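Local structure of chitin binding protein (Streptomyces lividans, 5FTZ) at residues S80-W85 / T134-G139; T94-Y99 / V124-K129. The protein is a copper-dependent lytic polysaccharide monooxygenase of family AA10 that probably binds chitin and cleaves its chains oxidatively. All coordinates share one frame; numbering follows the deposited sequence.

Interaction 1 (S80-W85 / T134-G139); sequences SYTFRW and TLSHSG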
ATOM      1  N   SER A  80       6.381  31.724  -5.348  1.00 12.03           N
ATOM      2  CA  SER A  80       6.222  30.573  -4.466  1.00 11.64           C
ATOM      3  C   SER A  80       5.118  30.843  -3.438  1.00 10.34           C
ATOM      4  O   SER A  80       4.863  31.953  -3.027  1.00 10.60           O
ATOM      5  CB  SER A  80       7.529  30.243  -3.756  1.00 12.17           C
ATOM      6  OG  SER A  80       7.452  28.922  -3.305  1.00 14.45           O
ATOM      7  N   TYR A  81       4.434  29.776  -3.050  1.00  9.32           N
ATOM      8  CA  TYR A  81       3.277  29.876  -2.158  1.00  9.64           C
ATOM      9  C   TYR A  81       3.207  28.635  -1.297  1.00  9.44           C
ATOM     10  O   TYR A  81       3.540  27.540  -1.753  1.00 10.18           O
ATOM     11  CB  TYR A  81       2.018  30.040  -3.006  1.00 10.58           C
ATOM     12  CG  TYR A  81       0.713  30.262  -2.236  1.00 10.96           C
ATOM     13  CD1 TYR A  81       0.345  31.523  -1.833  1.00 12.04           C
ATOM     14  CD2 TYR A  81      -0.125  29.221  -1.951  1.00 11.01           C
ATOM     15  CE1 TYR A  81      -0.841  31.768  -1.123  1.00 11.91           C
ATOM     16  CE2 TYR A  81      -1.319  29.385  -1.222  1.00 11.61           C
ATOM     17  CZ  TYR A  81      -1.678  30.658  -0.842  1.00 12.97           C
ATOM     18  OH  TYR A  81      -2.856  30.869  -0.093  1.00 15.16           O
ATOM     19  N   THR A  82       2.812  28.787  -0.043  1.00  9.59           N
ATOM     20  CA  THR A  82       2.559  27.620   0.831  1.00  9.59           C
ATOM     21  C   THR A  82       1.144  27.135   0.673  1.00 10.02           C
ATOM     22  O   THR A  82       0.200  27.834   1.037  1.00 11.62           O
ATOM     23  CB  THR A  82       2.838  27.976   2.276  1.00 10.95           C
ATOM     24  OG1 THR A  82       4.248  28.178   2.418  1.00 11.86           O
ATOM     25  CG2 THR A  82       2.416  26.873   3.217  1.00 12.36           C
ATOM     26  N   PHE A  83       0.998  25.924   0.135  1.00  8.72           N
ATOM     27  CA  PHE A  83      -0.292  25.260   0.045  1.00  9.88           C
ATOM     28  C   PHE A  83      -0.454  24.461   1.316  1.00  9.19           C
ATOM     29  O   PHE A  83       0.522  23.842   1.777  1.00 10.11           O
ATOM     30  CB  PHE A  83      -0.341  24.362  -1.217  1.00 10.29           C
ATOM     31  CG  PHE A  83      -0.321  25.139  -2.467  1.00 10.80           C
ATOM     32  CD1 PHE A  83       0.902  25.503  -3.062  1.00 11.73           C
ATOM     33  CD2 PHE A  83      -1.488  25.550  -3.059  1.00 10.86           C
ATOM     34  CE1 PHE A  83       0.921  26.266  -4.205  1.00 12.06           C
ATOM     35  CE2 PHE A  83      -1.458  26.304  -4.219  1.00 12.08           C
ATOM     36  CZ  PHE A  83      -0.252  26.665  -4.778  1.00 11.99           C
ATOM     37  N   ARG A  84      -1.634  24.495   1.943  1.00  9.27           N
ATOM     38  CA  ARG A  84      -1.794  23.845   3.213  1.00  9.47           C
ATOM     39  C   ARG A  84      -3.127  23.098   3.291  1.00  8.85           C
ATOM     40  O   ARG A  84      -4.182  23.649   2.929  1.00  9.22           O
ATOM     41  CB  ARG A  84      -1.717  24.879   4.324  1.00 11.17           C
ATOM     42  CG  ARG A  84      -1.725  24.312   5.725  1.00 12.19           C
ATOM     43  CD  ARG A  84      -1.422  25.348   6.813  1.00 14.82           C
ATOM     44  NE  ARG A  84      -2.529  26.222   7.020  1.00 16.64           N
ATOM     45  CZ  ARG A  84      -2.458  27.459   7.522  1.00 20.75           C
ATOM     46  NH1 ARG A  84      -1.285  27.999   7.850  1.00 23.27           N
ATOM     47  NH2 ARG A  84      -3.561  28.164   7.673  1.00 21.00           N
ATOM     48  N   TRP A  85      -3.031  21.870   3.775  1.00  9.11           N
ATOM     49  CA  TRP A  85      -4.151  20.990   4.067  1.00  9.95           C
ATOM     50  C   TRP A  85      -4.301  20.864   5.549  1.00  9.92           C
ATOM     51  O   TRP A  85      -3.287  20.737   6.303  1.00 10.90           O
ATOM     52  CB  TRP A  85      -3.927  19.577   3.513  1.00 10.18           C
ATOM     53  CG  TRP A  85      -4.072  19.458   1.996  1.00  9.68           C
ATOM     54  CD1 TRP A  85      -3.128  19.855   1.058  1.00 10.51           C
ATOM     55  CD2 TRP A  85      -5.184  19.012   1.258  1.00  8.89           C
ATOM     56  NE1 TRP A  85      -3.598  19.675  -0.192  1.00 10.00           N
ATOM     57  CE2 TRP A  85      -4.837  19.085  -0.123  1.00  9.79           C
ATOM     58  CE3 TRP A  85      -6.417  18.495   1.613  1.00  9.22           C
ATOM     59  CZ2 TRP A  85      -5.762  18.728  -1.130  1.00  9.98           C
ATOM     60  CZ3 TRP A  85      -7.314  18.124   0.620  1.00  8.74           C
ATOM     61  CH2 TRP A  85      -6.960  18.218  -0.742  1.00 10.09           C
ATOM     62  N   THR A 134      -1.508  18.727   9.813  1.00 14.90           N
ATOM     63  CA  THR A 134      -1.466  19.976   9.042  1.00 15.89           C
ATOM     64  C   THR A 134      -0.254  19.842   8.140  1.00 15.13           C
ATOM     65  O   THR A 134       0.864  19.732   8.656  1.00 18.40           O
ATOM     66  CB  THR A 134      -1.282  21.260   9.888  1.00 18.46           C
ATOM     67  OG1 THR A 134      -2.335  21.371  10.867  1.00 20.14           O
ATOM     68  CG2 THR A 134      -1.304  22.496   9.026  1.00 19.55           C
ATOM     69  N   LEU A 135      -0.461  19.819   6.833  1.00 12.17           N
ATOM     70  CA  LEU A 135       0.609  19.679   5.843  1.00 11.39           C
ATOM     71  C   LEU A 135       0.742  20.936   5.088  1.00 11.92           C
ATOM     72  O   LEU A 135      -0.232  21.359   4.402  1.00 11.90           O
ATOM     73  CB  LEU A 135       0.335  18.540   4.865  1.00 12.95           C
ATOM     74  CG  LEU A 135       1.379  18.357   3.766  1.00 15.10           C
ATOM     75  CD1 LEU A 135       2.781  18.024   4.246  1.00 17.57           C
ATOM     76  CD2 LEU A 135       0.896  17.255   2.851  1.00 17.27           C
ATOM     77  N   SER A 136       1.940  21.516   5.081  1.00 11.77           N
ATOM     78  CA  SER A 136       2.253  22.723   4.351  1.00 12.52           C
ATOM     79  C   SER A 136       3.371  22.380   3.388  1.00 12.75           C
ATOM     80  O   SER A 136       4.384  21.786   3.793  1.00 15.52           O
ATOM     81  CB  SER A 136       2.752  23.798   5.287  1.00 13.46           C
ATOM     82  OG  SER A 136       1.732  24.291   6.122  1.00 16.89           O
ATOM     83  N   HIS A 137       3.217  22.698   2.119  1.00 10.34           N
ATOM     84  CA  HIS A 137       4.284  22.498   1.142  1.00 10.75           C
ATOM     85  C   HIS A 137       4.295  23.602   0.107  1.00 11.73           C
ATOM     86  O   HIS A 137       3.252  24.175  -0.225  1.00 11.25           O
ATOM     87  CB  HIS A 137       4.337  21.119   0.583  1.00 11.75           C
ATOM     88  CG  HIS A 137       3.038  20.573   0.050  1.00 11.14           C
ATOM     89  ND1 HIS A 137       2.769  19.235   0.101  1.00 11.89           N
ATOM     90  CD2 HIS A 137       1.946  21.140  -0.494  1.00 11.96           C
ATOM     91  CE1 HIS A 137       1.580  18.983  -0.438  1.00 12.05           C
ATOM     92  NE2 HIS A 137       1.040  20.130  -0.771  1.00 11.70           N
ATOM     93  N   SER A 138       5.485  23.898  -0.390  1.00 11.12           N
ATOM     94  CA  SER A 138       5.700  25.053  -1.267  1.00 11.13           C
ATOM     95  C   SER A 138       5.624  24.667  -2.713  1.00 10.90           C
ATOM     96  O   SER A 138       6.344  23.735  -3.158  1.00 11.86           O
ATOM     97  CB  SER A 138       7.077  25.640  -1.021  1.00 11.94           C
ATOM     98  OG  SER A 138       7.228  26.053   0.326  1.00 14.16           O
ATOM     99  N   GLY A 139       4.855  25.411  -3.504  1.00 10.42           N
ATOM    100  CA  GLY A 139       4.825  25.297  -4.957  1.00 11.24           C
ATOM    101  C   GLY A 139       4.781  26.660  -5.592  1.00 12.06           C
ATOM    102  O   GLY A 139       4.429  27.662  -4.975  1.00 12.47           O
TER
HETATM  103  O   HOH W   1       5.538  25.770   2.425  1.00 17.51           O
HETATM  104  O   HOH W   2       1.567  27.125   7.000  1.00 26.70           O
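F83 and H137 form a hydrogen-bonded pair in an antiparallel ladder, in the three-stranded sheet of the beta-sandwich characteristic of lytic polysaccharide monooxygenases. F83 N donates to H137 O at 2.9 Å, and H137 N returns a bond to F83 O. Y81 with G139 and W85 with L135 repeat this pattern, giving six backbone bonds.

F83 presents its ring edge to H137 O and G139 N. Its CE1 lies 3.9 Å from G139 O. With H137 CG between the backbone N and the carbonyl carbon (chi1 51°), H137 CD2 comes within 4.0 Å of F83 CB. Y81 CD2 sits over the centre of one F83 face. Cutting F83 back to an alanine is likely to open a gap beside G139 and to leave Y81 CD2 without the ring face beneath it. Farther out, Y98 OH bonds to both H137 NE2 and W85 NE1.

T82, R84, S136 and S138 line the other face. One water links T82 OG1 to S138 OG. R84 NE is paired with D5 on strand 2-6. The R84 chain passes S136, with CD 3.4 Å from S136 OG. A second water accepts from R84 NH1 at 3.1 Å and bonds to S136 OG at 3.0 Å.

Interaction 2 (T94-Y99 / V124-K129); sequences TDFKYY and VPYGGK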
ATOM      1  N   THR A  94      -1.129   8.760  -1.912  1.00  9.50           N
ATOM      2  CA  THR A  94      -0.452   8.593  -3.174  1.00 10.07           C
ATOM      3  C   THR A  94       0.145   9.925  -3.603  1.00  9.74           C
ATOM      4  O   THR A  94       1.360  10.008  -3.767  1.00 10.30           O
ATOM      5  CB  THR A  94      -1.396   8.071  -4.259  1.00 10.17           C
ATOM      6  OG1 THR A  94      -1.868   6.791  -3.837  1.00 11.57           O
ATOM      7  CG2 THR A  94      -0.732   7.940  -5.618  1.00 11.33           C
ATOM      8  N   ASP A  95      -0.647  10.982  -3.767  1.00  9.41           N
ATOM      9  CA  ASP A  95      -0.111  12.273  -4.189  1.00 10.52           C
ATOM     10  C   ASP A  95      -1.088  13.414  -3.918  1.00  9.23           C
ATOM     11  O   ASP A  95      -2.241  13.215  -3.512  1.00  9.25           O
ATOM     12  CB  ASP A  95       0.329  12.265  -5.656  1.00 13.54           C
ATOM     13  CG  ASP A  95      -0.778  12.260  -6.618  1.00 19.96           C
ATOM     14  OD1 ASP A  95      -1.925  12.139  -6.271  1.00 23.99           O
ATOM     15  OD2 ASP A  95      -0.462  12.416  -7.828  1.00 31.84           O
ATOM     16  N   PHE A  96      -0.541  14.602  -4.081  1.00  8.67           N
ATOM     17  CA  PHE A  96      -1.297  15.869  -4.128  1.00  9.16           C
ATOM     18  C   PHE A  96      -1.082  16.503  -5.473  1.00 10.30           C
ATOM     19  O   PHE A  96       0.094  16.583  -5.901  1.00  9.58           O
ATOM     20  CB  PHE A  96      -0.854  16.837  -3.023  1.00  9.55           C
ATOM     21  CG  PHE A  96      -1.059  16.315  -1.616  1.00  8.35           C
ATOM     22  CD1 PHE A  96      -2.268  16.495  -0.941  1.00  8.81           C
ATOM     23  CD2 PHE A  96      -0.092  15.576  -0.985  1.00  9.83           C
ATOM     24  CE1 PHE A  96      -2.475  15.994   0.337  1.00  9.03           C
ATOM     25  CE2 PHE A  96      -0.275  15.094   0.278  1.00  9.64           C
ATOM     26  CZ  PHE A  96      -1.477  15.286   0.936  1.00  9.20           C
ATOM     27  N   LYS A  97      -2.125  16.980  -6.113  1.00  9.36           N
ATOM     28  CA  LYS A  97      -1.992  17.662  -7.410  1.00  9.81           C
ATOM     29  C   LYS A  97      -2.794  18.931  -7.350  1.00  9.16           C
ATOM     30  O   LYS A  97      -3.901  18.941  -6.756  1.00  9.49           O
ATOM     31  CB  LYS A  97      -2.481  16.844  -8.573  1.00 11.49           C
ATOM     32  CG  LYS A  97      -1.669  15.593  -8.816  1.00 13.10           C
ATOM     33  CD  LYS A  97      -2.258  14.778  -9.929  1.00 17.19           C
ATOM     34  CE  LYS A  97      -1.275  13.715 -10.392  1.00 22.01           C
ATOM     35  NZ  LYS A  97      -1.995  12.469 -10.583  1.00 27.97           N
ATOM     36  N   TYR A  98      -2.297  19.980  -7.958  1.00  7.44           N
ATOM     37  CA  TYR A  98      -2.944  21.277  -7.945  1.00  7.55           C
ATOM     38  C   TYR A  98      -3.078  21.784  -9.367  1.00  7.48           C
ATOM     39  O   TYR A  98      -2.099  21.769 -10.120  1.00  7.67           O
ATOM     40  CB  TYR A  98      -2.141  22.281  -7.114  1.00  8.27           C
ATOM     41  CG  TYR A  98      -1.965  21.890  -5.701  1.00  8.24           C
ATOM     42  CD1 TYR A  98      -0.892  21.050  -5.319  1.00  7.99           C
ATOM     43  CD2 TYR A  98      -2.828  22.315  -4.699  1.00  8.14           C
ATOM     44  CE1 TYR A  98      -0.713  20.651  -4.003  1.00  9.37           C
ATOM     45  CE2 TYR A  98      -2.664  21.933  -3.367  1.00  8.59           C
ATOM     46  CZ  TYR A  98      -1.613  21.126  -3.019  1.00  9.72           C
ATOM     47  OH  TYR A  98      -1.431  20.733  -1.711  1.00 11.26           O
ATOM     48  N   TYR A  99      -4.280  22.198  -9.748  1.00  6.94           N
ATOM     49  CA  TYR A  99      -4.655  22.595 -11.108  1.00  7.36           C
ATOM     50  C   TYR A  99      -5.165  24.015 -11.046  1.00  7.06           C
ATOM     51  O   TYR A  99      -5.694  24.433 -10.019  1.00  8.17           O
ATOM     52  CB  TYR A  99      -5.782  21.734 -11.684  1.00  8.55           C
ATOM     53  CG  TYR A  99      -5.531  20.232 -11.702  1.00  9.44           C
ATOM     54  CD1 TYR A  99      -5.704  19.463 -10.590  1.00  9.82           C
ATOM     55  CD2 TYR A  99      -5.081  19.611 -12.836  1.00 10.35           C
ATOM     56  CE1 TYR A  99      -5.493  18.102 -10.632  1.00 11.46           C
ATOM     57  CE2 TYR A  99      -4.880  18.211 -12.872  1.00 12.33           C
ATOM     58  CZ  TYR A  99      -5.085  17.500 -11.779  1.00 12.32           C
ATOM     59  OH  TYR A  99      -4.898  16.120 -11.690  1.00 17.53           O
ATOM     60  N   VAL A 124       2.867  16.722  -5.875  1.00  9.77           N
ATOM     61  CA  VAL A 124       3.707  16.150  -4.793  1.00 11.04           C
ATOM     62  C   VAL A 124       3.456  14.657  -4.709  1.00 11.98           C
ATOM     63  O   VAL A 124       2.449  14.231  -4.120  1.00 10.63           O
ATOM     64  CB  VAL A 124       3.425  16.859  -3.487  1.00 11.98           C
ATOM     65  CG1 VAL A 124       4.339  16.377  -2.397  1.00 13.47           C
ATOM     66  CG2 VAL A 124       3.628  18.365  -3.646  1.00 13.68           C
ATOM     67  N   PRO A 125       4.346  13.836  -5.316  1.00 12.78           N
ATOM     68  CA  PRO A 125       4.250  12.396  -5.104  1.00 13.64           C
ATOM     69  C   PRO A 125       4.535  12.156  -3.614  1.00 14.00           C
ATOM     70  O   PRO A 125       5.503  12.736  -3.057  1.00 16.69           O
ATOM     71  CB  PRO A 125       5.343  11.834  -5.998  1.00 14.76           C
ATOM     72  CG  PRO A 125       5.691  12.938  -6.965  1.00 15.52           C
ATOM     73  CD  PRO A 125       5.486  14.194  -6.185  1.00 14.19           C
ATOM     74  N   TYR A 126       3.731  11.310  -2.935  1.00 11.77           N
ATOM     75  CA  TYR A 126       3.870  11.169  -1.481  1.00 12.00           C
ATOM     76  C   TYR A 126       4.245   9.761  -1.012  1.00 13.06           C
ATOM     77  O   TYR A 126       4.445   9.541   0.175  1.00 14.40           O
ATOM     78  CB  TYR A 126       2.579  11.615  -0.776  1.00 12.71           C
ATOM     79  CG  TYR A 126       2.772  12.306   0.541  1.00 12.79           C
ATOM     80  CD1 TYR A 126       3.294  13.581   0.608  1.00 12.87           C
ATOM     81  CD2 TYR A 126       2.497  11.661   1.741  1.00 11.88           C
ATOM     82  CE1 TYR A 126       3.480  14.229   1.819  1.00 13.17           C
ATOM     83  CE2 TYR A 126       2.702  12.285   2.947  1.00 13.67           C
ATOM     84  CZ  TYR A 126       3.227  13.570   2.975  1.00 13.92           C
ATOM     85  OH  TYR A 126       3.445  14.195   4.214  1.00 15.79           O
ATOM     86  N   GLY A 127       4.383   8.819  -1.913  1.00 12.60           N
ATOM     87  CA  GLY A 127       5.017   7.543  -1.588  1.00 13.82           C
ATOM     88  C   GLY A 127       4.239   6.654  -0.656  1.00 14.18           C
ATOM     89  O   GLY A 127       4.855   5.776  -0.023  1.00 15.94           O
ATOM     90  N   GLY A 128       2.920   6.827  -0.499  1.00 12.52           N
ATOM     91  CA  GLY A 128       2.162   5.997   0.414  1.00 13.22           C
ATOM     92  C   GLY A 128       2.235   6.393   1.870  1.00 13.52           C
ATOM     93  O   GLY A 128       1.707   5.698   2.720  1.00 14.35           O
ATOM     94  N   LYS A 129       2.943   7.479   2.164  1.00 13.02           N
ATOM     95  CA  LYS A 129       3.117   7.896   3.537  1.00 13.60           C
ATOM     96  C   LYS A 129       1.874   8.622   4.079  1.00 12.42           C
ATOM     97  O   LYS A 129       1.033   9.105   3.332  1.00 11.59           O
ATOM     98  CB  LYS A 129       4.358   8.761   3.651  1.00 15.77           C
ATOM     99  CG  LYS A 129       5.667   8.011   3.306  1.00 21.09           C
ATOM    100  CD  LYS A 129       5.921   6.829   4.218  1.00 25.02           C
ATOM    101  CE  LYS A 129       7.334   6.318   4.029  1.00 28.59           C
ATOM    102  NZ  LYS A 129       7.329   4.863   3.770  1.00 33.63           N
TER
HETATM  103  O   HOH W   3       3.867   8.637  -4.734  1.00 17.70           O
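D95 and F96 run antiparallel to P125 and V124, the two touching parts pointing 167° apart, and the pairing is a short ladder that ends in a turn. F96 and V124 are the hydrogen-bonded pair. V124 N gives F96 O a nearly straight bond of 2.8 Å, with an N-H...O angle of 170°. F96 N donates back to V124 O. Y126 N then reaches T94 O at 2.8 Å. The same T94 O also accepts from a water, which in turn accepts from G127 N. From Y126 to K129 the chain makes a type I' beta turn, closed by K129 N to Y126 O. G127 and G128 take the positive phi angles of its middle positions.

The main side-chain contact is a T-shaped stack. The edge of F96 meets the face of Y126, with centroids 5.5 Å apart. F96 CE2 lies over one Y126 face, near the rim, 3.9 Å from Y126 CD1. A chi1 of -144°, off the staggered positions, sets the Y126 ring with this face to F96 CE2. F96 CB also packs on V124 CB. On the other face, D95 CB lies 3.3 Å from V124 O. The D95 carboxylate makes a salt bridge to K97 NZ along its own strand.

T94 and D95 both face T156 in a classic beta bulge against strand 148-157. The T94 side chain is about 8 Å from a bound copper ion. F96 stacks on W155 of that strand, while Y126 touches L135 of strand 134-140.

Both contacts pair antiparallel strands, but in different sheets. Interaction 1 is a regular ladder along its full length. Interaction 2 is a brief pairing that gives way to a turn, and it buries less surface. Each is partly buried. In interaction 1 an aromatic face turns inward and a hydroxyl-rich, watered face outward. In interaction 2 buried F96 lies inward, while P125 and G127 are exposed. The two sheets meet through those inward faces. A tyrosine hydroxyl of strand 93-100 joins them by polar bonds to side chains of both strands of interaction 1. F96 CE2 packs on L135 CD2, adding an apolar contact to this polar one.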